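Local coordinates for protein sulfide-quinone reductase (Aquifex aeolicus, PDB 3HYW) that oxidises hydrogen sulfide with a quinone as electron acceptor, using FAD, and builds polysulfur on its active-site cysteines as a trimeric monotopic membrane protein, at residues D84-T89 and I96-L101; E162-L167 and V180-I185; A211-D216 and G352-F357. One frame throughout, in Å; residues are numbered along the deposited sequence.

Interaction 1: residues D84-T89 and I96-L101; sequences DANTVT and IEYDYL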
ATOM      1  N   ASP A  84     -45.522 -29.220  -5.501  1.00 35.11           N
ATOM      2  CA  ASP A  84     -46.305 -30.335  -4.980  1.00 35.44           C
ATOM      3  C   ASP A  84     -46.864 -31.178  -6.119  1.00 35.28           C
ATOM      4  O   ASP A  84     -46.974 -32.397  -6.000  1.00 35.42           O
ATOM      5  CB  ASP A  84     -47.450 -29.827  -4.096  1.00 35.47           C
ATOM      6  CG  ASP A  84     -46.955 -29.025  -2.905  1.00 36.32           C
ATOM      7  OD1 ASP A  84     -46.175 -29.574  -2.102  1.00 36.32           O
ATOM      8  OD2 ASP A  84     -47.351 -27.844  -2.768  1.00 37.46           O
ATOM      9  N   ALA A  85     -47.212 -30.513  -7.217  1.00 35.17           N
ATOM     10  CA  ALA A  85     -47.753 -31.177  -8.398  1.00 34.99           C
ATOM     11  C   ALA A  85     -46.655 -31.521  -9.398  1.00 34.92           C
ATOM     12  O   ALA A  85     -46.920 -32.166 -10.411  1.00 34.87           O
ATOM     13  CB  ALA A  85     -48.804 -30.300  -9.058  1.00 35.06           C
ATOM     14  N   ASN A  86     -45.427 -31.087  -9.105  1.00 34.91           N
ATOM     15  CA  ASN A  86     -44.283 -31.229 -10.020  1.00 34.84           C
ATOM     16  C   ASN A  86     -44.560 -30.645 -11.403  1.00 34.72           C
ATOM     17  O   ASN A  86     -44.343 -31.302 -12.425  1.00 34.83           O
ATOM     18  CB  ASN A  86     -43.828 -32.692 -10.142  1.00 34.95           C
ATOM     19  CG  ASN A  86     -43.386 -33.282  -8.823  1.00 35.47           C
ATOM     20  OD1 ASN A  86     -42.508 -32.748  -8.151  1.00 36.46           O
ATOM     21  ND2 ASN A  86     -43.999 -34.397  -8.444  1.00 36.84           N
ATOM     22  N   THR A  87     -45.041 -29.406 -11.432  1.00 34.71           N
ATOM     23  CA  THR A  87     -45.365 -28.751 -12.697  1.00 34.72           C
ATOM     24  C   THR A  87     -44.773 -27.353 -12.825  1.00 34.64           C
ATOM     25  O   THR A  87     -44.523 -26.671 -11.832  1.00 34.72           O
ATOM     26  CB  THR A  87     -46.880 -28.632 -12.918  1.00 34.33           C
ATOM     27  OG1 THR A  87     -47.455 -27.897 -11.836  1.00 34.90           O
ATOM     28  CG2 THR A  87     -47.540 -30.005 -13.032  1.00 34.81           C
ATOM     29  N   VAL A  88     -44.560 -26.948 -14.073  1.00 34.69           N
ATOM     30  CA  VAL A  88     -44.212 -25.580 -14.425  1.00 34.84           C
ATOM     31  C   VAL A  88     -45.274 -25.076 -15.401  1.00 34.86           C
ATOM     32  O   VAL A  88     -45.698 -25.807 -16.305  1.00 34.79           O
ATOM     33  CB  VAL A  88     -42.805 -25.493 -15.081  1.00 34.85           C
ATOM     34  CG1 VAL A  88     -42.405 -24.037 -15.354  1.00 35.57           C
ATOM     35  CG2 VAL A  88     -41.761 -26.152 -14.198  1.00 34.69           C
ATOM     36  N   THR A  89     -45.706 -23.834 -15.210  1.00 34.91           N
ATOM     37  CA  THR A  89     -46.656 -23.211 -16.119  1.00 35.15           C
ATOM     38  C   THR A  89     -45.999 -22.023 -16.802  1.00 35.33           C
ATOM     39  O   THR A  89     -45.365 -21.200 -16.147  1.00 35.28           O
ATOM     40  CB  THR A  89     -47.940 -22.759 -15.386  1.00 35.14           C
ATOM     41  OG1 THR A  89     -48.345 -23.774 -14.460  1.00 35.13           O
ATOM     42  CG2 THR A  89     -49.071 -22.484 -16.376  1.00 34.61           C
ATOM     43  N   ILE A  96     -46.312 -27.909 -17.988  1.00 39.02           N
ATOM     44  CA  ILE A  96     -45.258 -28.883 -18.243  1.00 38.74           C
ATOM     45  C   ILE A  96     -44.950 -29.632 -16.947  1.00 38.43           C
ATOM     46  O   ILE A  96     -44.599 -29.024 -15.933  1.00 38.47           O
ATOM     47  CB  ILE A  96     -43.984 -28.196 -18.805  1.00 38.76           C
ATOM     48  CG1 ILE A  96     -44.312 -27.478 -20.117  1.00 39.20           C
ATOM     49  CG2 ILE A  96     -42.878 -29.211 -19.059  1.00 38.96           C
ATOM     50  CD1 ILE A  96     -43.820 -26.073 -20.187  1.00 40.53           C
ATOM     51  N   GLU A  97     -45.098 -30.950 -16.985  1.00 38.08           N
ATOM     52  CA  GLU A  97     -44.830 -31.788 -15.825  1.00 37.85           C
ATOM     53  C   GLU A  97     -43.362 -32.191 -15.820  1.00 37.15           C
ATOM     54  O   GLU A  97     -42.742 -32.321 -16.881  1.00 37.68           O
ATOM     55  CB  GLU A  97     -45.740 -33.019 -15.841  1.00 38.48           C
ATOM     56  CG  GLU A  97     -46.047 -33.591 -14.468  1.00 40.01           C
ATOM     57  CD  GLU A  97     -47.476 -34.069 -14.360  1.00 42.58           C
ATOM     58  OE1 GLU A  97     -48.366 -33.224 -14.113  1.00 44.11           O
ATOM     59  OE2 GLU A  97     -47.712 -35.288 -14.515  1.00 43.60           O
ATOM     60  N   TYR A  98     -42.794 -32.364 -14.631  1.00 35.93           N
ATOM     61  CA  TYR A  98     -41.391 -32.756 -14.523  1.00 34.56           C
ATOM     62  C   TYR A  98     -41.168 -33.836 -13.474  1.00 34.06           C
ATOM     63  O   TYR A  98     -41.936 -33.959 -12.519  1.00 33.97           O
ATOM     64  CB  TYR A  98     -40.495 -31.535 -14.243  1.00 34.26           C
ATOM     65  CG  TYR A  98     -40.747 -30.835 -12.920  1.00 33.63           C
ATOM     66  CD1 TYR A  98     -41.498 -29.660 -12.864  1.00 33.78           C
ATOM     67  CD2 TYR A  98     -40.220 -31.340 -11.726  1.00 32.72           C
ATOM     68  CE1 TYR A  98     -41.725 -29.006 -11.650  1.00 33.14           C
ATOM     69  CE2 TYR A  98     -40.444 -30.698 -10.509  1.00 32.94           C
ATOM     70  CZ  TYR A  98     -41.195 -29.534 -10.478  1.00 32.95           C
ATOM     71  OH  TYR A  98     -41.425 -28.906  -9.280  1.00 31.95           O
ATOM     72  N   ASP A  99     -40.113 -34.619 -13.672  1.00 33.55           N
ATOM     73  CA  ASP A  99     -39.616 -35.537 -12.656  1.00 32.97           C
ATOM     74  C   ASP A  99     -38.553 -34.816 -11.828  1.00 33.20           C
ATOM     75  O   ASP A  99     -38.468 -34.991 -10.609  1.00 33.25           O
ATOM     76  CB  ASP A  99     -39.042 -36.791 -13.319  1.00 32.54           C
ATOM     77  CG  ASP A  99     -40.103 -37.592 -14.057  1.00 31.91           C
ATOM     78  OD1 ASP A  99     -41.179 -37.813 -13.472  1.00 30.91           O
ATOM     79  OD2 ASP A  99     -39.869 -37.991 -15.215  1.00 30.15           O
ATOM     80  N   TYR A 100     -37.748 -34.005 -12.508  1.00 33.10           N
ATOM     81  CA  TYR A 100     -36.765 -33.137 -11.853  1.00 33.14           C
ATOM     82  C   TYR A 100     -36.832 -31.752 -12.472  1.00 32.91           C
ATOM     83  O   TYR A 100     -37.107 -31.620 -13.663  1.00 33.30           O
ATOM     84  CB  TYR A 100     -35.348 -33.704 -11.994  1.00 33.27           C
ATOM     85  CG  TYR A 100     -35.195 -35.113 -11.478  1.00 34.03           C
ATOM     86  CD1 TYR A 100     -34.725 -35.361 -10.189  1.00 34.72           C
ATOM     87  CD2 TYR A 100     -35.522 -36.205 -12.282  1.00 34.73           C
ATOM     88  CE1 TYR A 100     -34.601 -36.665  -9.715  1.00 34.46           C
ATOM     89  CE2 TYR A 100     -35.408 -37.503 -11.819  1.00 34.48           C
ATOM     90  CZ  TYR A 100     -34.945 -37.730 -10.541  1.00 34.62           C
ATOM     91  OH  TYR A 100     -34.825 -39.025 -10.096  1.00 34.13           O
ATOM     92  N   LEU A 101     -36.581 -30.726 -11.660  1.00 32.54           N
ATOM     93  CA  LEU A 101     -36.606 -29.340 -12.119  1.00 32.03           C
ATOM     94  C   LEU A 101     -35.295 -28.630 -11.793  1.00 31.83           C
ATOM     95  O   LEU A 101     -34.819 -28.690 -10.661  1.00 31.48           O
ATOM     96  CB  LEU A 101     -37.771 -28.575 -11.471  1.00 32.03           C
ATOM     97  CG  LEU A 101     -37.858 -27.070 -11.752  1.00 31.85           C
ATOM     98  CD1 LEU A 101     -38.348 -26.824 -13.169  1.00 31.81           C
ATOM     99  CD2 LEU A 101     -38.742 -26.352 -10.753  1.00 31.80           C
TER
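The beta hairpin of strands 87-90 and 95-97 pairs Val88 with Ile96 as an antiparallel hydrogen-bonded pair and Thr87 with Glu97 as a non-hydrogen-bonded one. Both bonds of the first pair, Val88 N to Ile96 O and Ile96 N to Val88 O, measure 2.8 Å, and the second is almost straight. Beyond them Tyr98 N reaches Asn86 O at 2.9 Å, the donor tilted 23° out of the carbonyl plane. Asn86, with Thr87, forms a G1 beta bulge opposite Asp82.

With chi1 at 64°, the Tyr98 ring is turned back over Asn86. Asn86 CB lies 4.1 Å from the ring centroid and 17° off its normal, a CH-pi contact, while Leu101 CB covers the centre of the opposite face, 3.5 Å above the plane. Val88 CG2 comes obliquely at the ring, 3.8 Å from Tyr98 CD1, and also meets Leu101 CD1 at 3.6 Å. The Asn86 amide crosses the ring at a steep angle, and its OD1 accepts a hydrogen bond from Asn288 ND2.

Tyr98 is therefore fixed twice, by its backbone N-H and by a ring sandwiched between Asn86 and Leu101, which should restrict ring rotation where hairpin and strand 100-103 meet.

Interaction 2: residues E162-L167 and V180-I185; sequences EFALML and VPMTFI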
ATOM      1  N   GLU A 162     -14.328  -3.571 -15.045  1.00 32.35           N
ATOM      2  CA  GLU A 162     -14.028  -3.777 -16.461  1.00 33.12           C
ATOM      3  C   GLU A 162     -14.468  -2.587 -17.293  1.00 32.73           C
ATOM      4  O   GLU A 162     -13.683  -2.053 -18.073  1.00 32.59           O
ATOM      5  CB  GLU A 162     -14.730  -5.024 -17.008  1.00 33.46           C
ATOM      6  CG  GLU A 162     -14.080  -6.335 -16.688  1.00 36.14           C
ATOM      7  CD  GLU A 162     -14.728  -7.473 -17.456  1.00 39.30           C
ATOM      8  OE1 GLU A 162     -15.957  -7.658 -17.303  1.00 41.66           O
ATOM      9  OE2 GLU A 162     -14.018  -8.163 -18.221  1.00 40.17           O
ATOM     10  N   PHE A 163     -15.727  -2.188 -17.124  1.00 32.66           N
ATOM     11  CA  PHE A 163     -16.319  -1.105 -17.911  1.00 32.67           C
ATOM     12  C   PHE A 163     -15.597   0.225 -17.684  1.00 32.54           C
ATOM     13  O   PHE A 163     -15.359   0.981 -18.628  1.00 32.40           O
ATOM     14  CB  PHE A 163     -17.820  -0.960 -17.605  1.00 32.76           C
ATOM     15  CG  PHE A 163     -18.518   0.066 -18.466  1.00 33.19           C
ATOM     16  CD1 PHE A 163     -18.694   1.374 -18.016  1.00 33.60           C
ATOM     17  CD2 PHE A 163     -18.989  -0.274 -19.732  1.00 33.13           C
ATOM     18  CE1 PHE A 163     -19.329   2.332 -18.819  1.00 33.64           C
ATOM     19  CE2 PHE A 163     -19.627   0.677 -20.542  1.00 33.31           C
ATOM     20  CZ  PHE A 163     -19.802   1.977 -20.081  1.00 33.09           C
ATOM     21  N   ALA A 164     -15.256   0.507 -16.434  1.00 32.22           N
ATOM     22  CA  ALA A 164     -14.533   1.730 -16.110  1.00 31.98           C
ATOM     23  C   ALA A 164     -13.174   1.783 -16.818  1.00 32.11           C
ATOM     24  O   ALA A 164     -12.804   2.812 -17.396  1.00 32.26           O
ATOM     25  CB  ALA A 164     -14.373   1.863 -14.610  1.00 31.71           C
ATOM     26  N   LEU A 165     -12.440   0.675 -16.786  1.00 31.96           N
ATOM     27  CA  LEU A 165     -11.106   0.639 -17.373  1.00 32.49           C
ATOM     28  C   LEU A 165     -11.132   0.563 -18.900  1.00 32.52           C
ATOM     29  O   LEU A 165     -10.263   1.140 -19.571  1.00 31.99           O
ATOM     30  CB  LEU A 165     -10.263  -0.472 -16.741  1.00 32.50           C
ATOM     31  CG  LEU A 165      -9.892  -0.094 -15.304  1.00 33.51           C
ATOM     32  CD1 LEU A 165      -9.473  -1.283 -14.497  1.00 34.47           C
ATOM     33  CD2 LEU A 165      -8.820   0.993 -15.280  1.00 33.93           C
ATOM     34  N   MET A 166     -12.154  -0.109 -19.431  1.00 32.68           N
ATOM     35  CA  MET A 166     -12.422  -0.158 -20.876  1.00 33.83           C
ATOM     36  C   MET A 166     -12.741   1.227 -21.425  1.00 33.13           C
ATOM     37  O   MET A 166     -12.269   1.597 -22.499  1.00 33.09           O
ATOM     38  CB  MET A 166     -13.594  -1.100 -21.182  1.00 33.67           C
ATOM     39  CG  MET A 166     -13.288  -2.567 -20.989  1.00 34.97           C
ATOM     40  SD  MET A 166     -14.694  -3.615 -21.422  1.00 36.96           S
ATOM     41  CE  MET A 166     -13.942  -5.200 -21.221  1.00 37.02           C
ATOM     42  N   LEU A 167     -13.560   1.970 -20.686  1.00 32.78           N
ATOM     43  CA  LEU A 167     -13.931   3.325 -21.065  1.00 32.77           C
ATOM     44  C   LEU A 167     -12.717   4.257 -21.038  1.00 32.46           C
ATOM     45  O   LEU A 167     -12.511   5.019 -21.974  1.00 32.94           O
ATOM     46  CB  LEU A 167     -15.061   3.854 -20.176  1.00 32.66           C
ATOM     47  CG  LEU A 167     -15.639   5.238 -20.510  1.00 33.18           C
ATOM     48  CD1 LEU A 167     -16.093   5.320 -21.977  1.00 33.22           C
ATOM     49  CD2 LEU A 167     -16.773   5.593 -19.562  1.00 32.32           C
ATOM     50  N   VAL A 180     -12.266  14.092 -19.660  1.00 32.22           N
ATOM     51  CA  VAL A 180     -13.255  13.258 -18.964  1.00 31.88           C
ATOM     52  C   VAL A 180     -12.803  12.834 -17.556  1.00 31.81           C
ATOM     53  O   VAL A 180     -12.035  11.870 -17.405  1.00 31.57           O
ATOM     54  CB  VAL A 180     -13.653  12.005 -19.799  1.00 31.80           C
ATOM     55  CG1 VAL A 180     -14.734  11.206 -19.085  1.00 31.77           C
ATOM     56  CG2 VAL A 180     -14.136  12.405 -21.189  1.00 32.08           C
ATOM     57  N   PRO A 181     -13.264  13.565 -16.520  1.00 31.73           N
ATOM     58  CA  PRO A 181     -13.058  13.106 -15.153  1.00 31.60           C
ATOM     59  C   PRO A 181     -13.757  11.770 -14.935  1.00 31.58           C
ATOM     60  O   PRO A 181     -14.882  11.573 -15.406  1.00 31.58           O
ATOM     61  CB  PRO A 181     -13.713  14.211 -14.308  1.00 31.75           C
ATOM     62  CG  PRO A 181     -13.698  15.416 -15.186  1.00 31.59           C
ATOM     63  CD  PRO A 181     -13.957  14.867 -16.554  1.00 31.84           C
ATOM     64  N   MET A 182     -13.078  10.850 -14.258  1.00 31.51           N
ATOM     65  CA  MET A 182     -13.652   9.547 -13.970  1.00 31.79           C
ATOM     66  C   MET A 182     -13.602   9.249 -12.487  1.00 31.44           C
ATOM     67  O   MET A 182     -12.556   9.402 -11.843  1.00 31.24           O
ATOM     68  CB  MET A 182     -12.943   8.445 -14.761  1.00 31.64           C
ATOM     69  CG  MET A 182     -13.215   8.496 -16.250  1.00 32.08           C
ATOM     70  SD  MET A 182     -12.534   7.104 -17.172  1.00 33.40           S
ATOM     71  CE  MET A 182     -13.574   5.784 -16.545  1.00 33.49           C
ATOM     72  N   THR A 183     -14.745   8.820 -11.959  1.00 30.97           N
ATOM     73  CA  THR A 183     -14.878   8.481 -10.553  1.00 30.75           C
ATOM     74  C   THR A 183     -15.606   7.153 -10.408  1.00 30.77           C
ATOM     75  O   THR A 183     -16.641   6.919 -11.037  1.00 31.09           O
ATOM     76  CB  THR A 183     -15.610   9.599  -9.758  1.00 30.86           C
ATOM     77  OG1 THR A 183     -14.865  10.817  -9.865  1.00 30.02           O
ATOM     78  CG2 THR A 183     -15.751   9.226  -8.277  1.00 30.35           C
ATOM     79  N   PHE A 184     -15.045   6.288  -9.575  1.00 30.40           N
ATOM     80  CA  PHE A 184     -15.623   4.987  -9.294  1.00 30.51           C
ATOM     81  C   PHE A 184     -16.217   5.027  -7.893  1.00 30.35           C
ATOM     82  O   PHE A 184     -15.527   5.387  -6.943  1.00 30.70           O
ATOM     83  CB  PHE A 184     -14.534   3.916  -9.398  1.00 30.28           C
ATOM     84  CG  PHE A 184     -15.060   2.513  -9.432  1.00 30.18           C
ATOM     85  CD1 PHE A 184     -15.411   1.921 -10.641  1.00 30.65           C
ATOM     86  CD2 PHE A 184     -15.176   1.770  -8.263  1.00 30.68           C
ATOM     87  CE1 PHE A 184     -15.905   0.613 -10.682  1.00 30.75           C
ATOM     88  CE2 PHE A 184     -15.661   0.464  -8.298  1.00 30.31           C
ATOM     89  CZ  PHE A 184     -16.022  -0.114  -9.512  1.00 30.17           C
ATOM     90  N   ILE A 185     -17.501   4.690  -7.770  1.00 30.17           N
ATOM     91  CA  ILE A 185     -18.184   4.721  -6.464  1.00 29.98           C
ATOM     92  C   ILE A 185     -18.787   3.353  -6.157  1.00 29.90           C
ATOM     93  O   ILE A 185     -19.602   2.836  -6.918  1.00 29.89           O
ATOM     94  CB  ILE A 185     -19.291   5.808  -6.389  1.00 29.99           C
ATOM     95  CG1 ILE A 185     -18.735   7.183  -6.767  1.00 30.27           C
ATOM     96  CG2 ILE A 185     -19.914   5.842  -4.983  1.00 30.11           C
ATOM     97  CD1 ILE A 185     -19.733   8.324  -6.615  1.00 30.14           C
TER
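Glu162 OE2, on the helix that presses Ala164 against Met182 and Phe184, is gripped by two groups: Lys382 NZ, one of the FAD-binding residues, in a salt bridge, and Asp350 N in a hydrogen bond. Glu162 leaves the helix away from strand 182-185; Ala164 and Leu167 are the side chains turned toward it. The evidence for close approach comes from one methyl. Met182 runs out from the strand, its chain extended at chi2, then bends at chi3 (68°), and the bend brings Met182 CE to 3.2 Å from Ala164 O, a backbone oxygen. The same CE lies 4.4 Å from Ala164 CB, and Leu167 CB, one turn further on, stands off from Met182 CE by an equal 4.4 Å.

Helix 158-173 is the crossover of a beta-alpha-beta unit: it links strand 146-150 to its parallel neighbour 182-185 in the mixed sheet, as in the Rossmann-like domains of this flavoprotein family. The axes of 162-167 and 182-185 run antiparallel, at 175°, with a closest approach of 10.1 Å. Ala164 CB meets Phe184 CD1 at 4.1 Å, an oblique approach to the ring. Tyr161 meets the same ring, and Phe210 is packed with it edge to face. Elsewhere on the helix, Met166 meets His47 of helix 45-50.

Interaction 3: residues A211-D216 and G352-F357; sequences AERNID and GEDAGF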
ATOM      1  N   ALA A 211      -5.029   4.579  -9.676  1.00 32.42           N
ATOM      2  CA  ALA A 211      -4.068   5.676  -9.536  1.00 32.47           C
ATOM      3  C   ALA A 211      -3.246   5.893 -10.809  1.00 32.67           C
ATOM      4  O   ALA A 211      -3.085   7.029 -11.255  1.00 32.68           O
ATOM      5  CB  ALA A 211      -3.151   5.444  -8.338  1.00 32.35           C
ATOM      6  N   GLU A 212      -2.732   4.808 -11.390  1.00 32.86           N
ATOM      7  CA  GLU A 212      -1.932   4.891 -12.623  1.00 33.33           C
ATOM      8  C   GLU A 212      -2.730   5.436 -13.807  1.00 32.69           C
ATOM      9  O   GLU A 212      -2.165   6.042 -14.708  1.00 32.70           O
ATOM     10  CB  GLU A 212      -1.329   3.526 -12.981  1.00 33.76           C
ATOM     11  CG  GLU A 212      -0.096   3.144 -12.151  1.00 36.66           C
ATOM     12  CD  GLU A 212      -0.049   1.660 -11.779  1.00 40.31           C
ATOM     13  OE1 GLU A 212      -0.719   0.834 -12.447  1.00 42.60           O
ATOM     14  OE2 GLU A 212       0.660   1.319 -10.800  1.00 41.50           O
ATOM     15  N   ARG A 213      -4.043   5.227 -13.793  1.00 32.45           N
ATOM     16  CA  ARG A 213      -4.901   5.641 -14.904  1.00 32.46           C
ATOM     17  C   ARG A 213      -5.823   6.807 -14.555  1.00 31.92           C
ATOM     18  O   ARG A 213      -6.751   7.116 -15.305  1.00 31.81           O
ATOM     19  CB  ARG A 213      -5.721   4.455 -15.405  1.00 32.18           C
ATOM     20  CG  ARG A 213      -4.911   3.434 -16.173  1.00 33.85           C
ATOM     21  CD  ARG A 213      -5.478   2.043 -15.933  1.00 35.17           C
ATOM     22  NE  ARG A 213      -4.834   0.993 -16.721  1.00 38.05           N
ATOM     23  CZ  ARG A 213      -3.563   0.608 -16.612  1.00 39.88           C
ATOM     24  NH1 ARG A 213      -2.731   1.202 -15.752  1.00 41.14           N
ATOM     25  NH2 ARG A 213      -3.116  -0.381 -17.380  1.00 39.91           N
ATOM     26  N   ASN A 214      -5.558   7.437 -13.415  1.00 31.96           N
ATOM     27  CA  ASN A 214      -6.297   8.618 -12.959  1.00 32.33           C
ATOM     28  C   ASN A 214      -7.811   8.378 -12.847  1.00 32.21           C
ATOM     29  O   ASN A 214      -8.623   9.145 -13.368  1.00 32.47           O
ATOM     30  CB  ASN A 214      -5.971   9.827 -13.845  1.00 32.39           C
ATOM     31  CG  ASN A 214      -6.263  11.147 -13.168  1.00 33.07           C
ATOM     32  OD1 ASN A 214      -6.140  11.286 -11.950  1.00 34.95           O
ATOM     33  ND2 ASN A 214      -6.646  12.127 -13.957  1.00 32.74           N
ATOM     34  N   ILE A 215      -8.177   7.295 -12.172  1.00 31.85           N
ATOM     35  CA  ILE A 215      -9.573   7.026 -11.862  1.00 32.22           C
ATOM     36  C   ILE A 215      -9.771   7.287 -10.387  1.00 32.15           C
ATOM     37  O   ILE A 215      -9.255   6.551  -9.546  1.00 32.43           O
ATOM     38  CB  ILE A 215      -9.980   5.557 -12.166  1.00 32.05           C
ATOM     39  CG1 ILE A 215      -9.530   5.127 -13.570  1.00 33.10           C
ATOM     40  CG2 ILE A 215     -11.487   5.348 -11.918  1.00 32.16           C
ATOM     41  CD1 ILE A 215     -10.231   5.833 -14.704  1.00 35.86           C
ATOM     42  N   ASP A 216     -10.502   8.352 -10.080  1.00 32.47           N
ATOM     43  CA  ASP A 216     -10.803   8.702  -8.706  1.00 32.88           C
ATOM     44  C   ASP A 216     -11.833   7.731  -8.164  1.00 32.59           C
ATOM     45  O   ASP A 216     -12.582   7.117  -8.930  1.00 32.53           O
ATOM     46  CB  ASP A 216     -11.312  10.141  -8.622  1.00 33.12           C
ATOM     47  CG  ASP A 216     -10.241  11.151  -8.972  1.00 34.75           C
ATOM     48  OD1 ASP A 216      -9.135  11.081  -8.388  1.00 37.11           O
ATOM     49  OD2 ASP A 216     -10.499  12.012  -9.836  1.00 36.67           O
ATOM     50  N   GLY A 352      -9.207  -3.546 -21.534  1.00 39.49           N
ATOM     51  CA  GLY A 352      -9.055  -2.999 -22.876  1.00 39.41           C
ATOM     52  C   GLY A 352      -7.997  -3.749 -23.666  1.00 39.36           C
ATOM     53  O   GLY A 352      -8.317  -4.580 -24.512  1.00 39.01           O
ATOM     54  N   GLU A 353      -6.736  -3.445 -23.372  1.00 39.14           N
ATOM     55  CA  GLU A 353      -5.586  -4.055 -24.031  1.00 39.34           C
ATOM     56  C   GLU A 353      -4.824  -4.962 -23.058  1.00 38.73           C
ATOM     57  O   GLU A 353      -3.975  -5.758 -23.461  1.00 38.87           O
ATOM     58  CB  GLU A 353      -4.654  -2.960 -24.546  1.00 39.60           C
ATOM     59  CG  GLU A 353      -3.818  -3.362 -25.751  1.00 41.74           C
ATOM     60  CD  GLU A 353      -2.583  -2.494 -25.918  1.00 43.72           C
ATOM     61  OE1 GLU A 353      -2.554  -1.372 -25.351  1.00 44.04           O
ATOM     62  OE2 GLU A 353      -1.641  -2.942 -26.613  1.00 44.84           O
ATOM     63  N   ASP A 354      -5.109  -4.800 -21.771  1.00 38.04           N
ATOM     64  CA  ASP A 354      -4.602  -5.709 -20.752  1.00 37.33           C
ATOM     65  C   ASP A 354      -5.743  -6.089 -19.830  1.00 36.65           C
ATOM     66  O   ASP A 354      -6.870  -5.640 -20.026  1.00 36.69           O
ATOM     67  CB  ASP A 354      -3.390  -5.130 -19.993  1.00 37.04           C
ATOM     68  CG  ASP A 354      -3.641  -3.736 -19.400  1.00 37.36           C
ATOM     69  OD1 ASP A 354      -4.799  -3.266 -19.312  1.00 36.90           O
ATOM     70  OD2 ASP A 354      -2.643  -3.100 -19.010  1.00 37.09           O
ATOM     71  N   ALA A 355      -5.459  -6.927 -18.841  1.00 36.23           N
ATOM     72  CA  ALA A 355      -6.515  -7.483 -18.010  1.00 36.46           C
ATOM     73  C   ALA A 355      -5.993  -7.973 -16.676  1.00 36.36           C
ATOM     74  O   ALA A 355      -4.812  -8.290 -16.542  1.00 36.05           O
ATOM     75  CB  ALA A 355      -7.234  -8.620 -18.751  1.00 36.28           C
ATOM     76  N   GLY A 356      -6.888  -8.023 -15.693  1.00 36.20           N
ATOM     77  CA  GLY A 356      -6.570  -8.567 -14.385  1.00 36.50           C
ATOM     78  C   GLY A 356      -6.989 -10.017 -14.333  1.00 36.65           C
ATOM     79  O   GLY A 356      -8.105 -10.351 -14.711  1.00 37.08           O
ATOM     80  N   PHE A 357      -6.082 -10.877 -13.889  1.00 36.65           N
ATOM     81  CA  PHE A 357      -6.375 -12.286 -13.708  1.00 36.78           C
ATOM     82  C   PHE A 357      -6.507 -12.560 -12.223  1.00 36.79           C
ATOM     83  O   PHE A 357      -5.583 -12.302 -11.455  1.00 36.13           O
ATOM     84  CB  PHE A 357      -5.279 -13.163 -14.319  1.00 37.10           C
ATOM     85  CG  PHE A 357      -5.518 -14.643 -14.156  1.00 37.43           C
ATOM     86  CD1 PHE A 357      -6.244 -15.351 -15.110  1.00 38.24           C
ATOM     87  CD2 PHE A 357      -5.012 -15.328 -13.052  1.00 37.53           C
ATOM     88  CE1 PHE A 357      -6.461 -16.720 -14.963  1.00 38.53           C
ATOM     89  CE2 PHE A 357      -5.232 -16.691 -12.893  1.00 38.02           C
ATOM     90  CZ  PHE A 357      -5.963 -17.389 -13.848  1.00 38.00           C
TER
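Two torsions set up the ion pair of Arg213 and Asp354: chi2 of Arg213, at 147° well short of fully extended, bends the chain, and chi1 of Asp354, at 53°, places CG between its backbone N and carbonyl carbon. Past its bend Arg213 is extended through chi3, and a last turn at chi4 sets the guanidinium. The two side chains arrive from opposite directions. Arg213 NH2 stops 3.2 Å from Asp354 OD2, which lies at the edge of the guanidinium and near its plane; the guanidinium and carboxylate planes are only 21° apart. The carboxylate engages unequally, since Asp354 OD1 is 3.9 Å from Arg213 NH2, and the geometry supports a salt bridge without a hydrogen bond. On another nitrogen, Arg213 NH1 makes a long salt bridge of 3.9 Å to Glu212 OE1, so one cationic group serves two carboxylates.

Arg213 owes its position to the end of helix 202-212. It is the first residue to leave helical backbone angles, and Asn214, with positive phi, is the C-prime residue of a Schellman motif in which Ile215 N returns to Phe210 O and Asn214 N to Ala211 O, the latter weakly at 3.3 Å. Asp354 stands just before strand 355-361, the middle strand of a three-stranded antiparallel sheet. The bridge thus spans from the helix end to that sheet, and Met374 of strand 369-375 touches both partners. CD of Arg213 packs on Leu165, and the side chain also touches His168 of helix 158-173, while Ala201 of the second subunit packs against Ala211 and Glu212.

In the fold
From the N terminus the three contacts close in series, none nesting in or crossing another. Interaction 1 closes the hairpin over six intervening residues and ties it to strand 100-103 of the parallel sheet. Interaction 2 closes over twelve intervening residues, the rest of helix 158-173 and the loop into strand 182-185. Interaction 3 spans 135 residues, joining the end of helix 202-212 to the loop before strand 355-361. Interactions 2 and 3 touch: a probable hydrogen bond of 2.7 Å links Phe184 N to Asp216 O, and Leu165 packs on Arg213. Interaction 1 lies on the opposite side of the chain's centre from the other two, its nearest atoms about 29 Å from those of interaction 2.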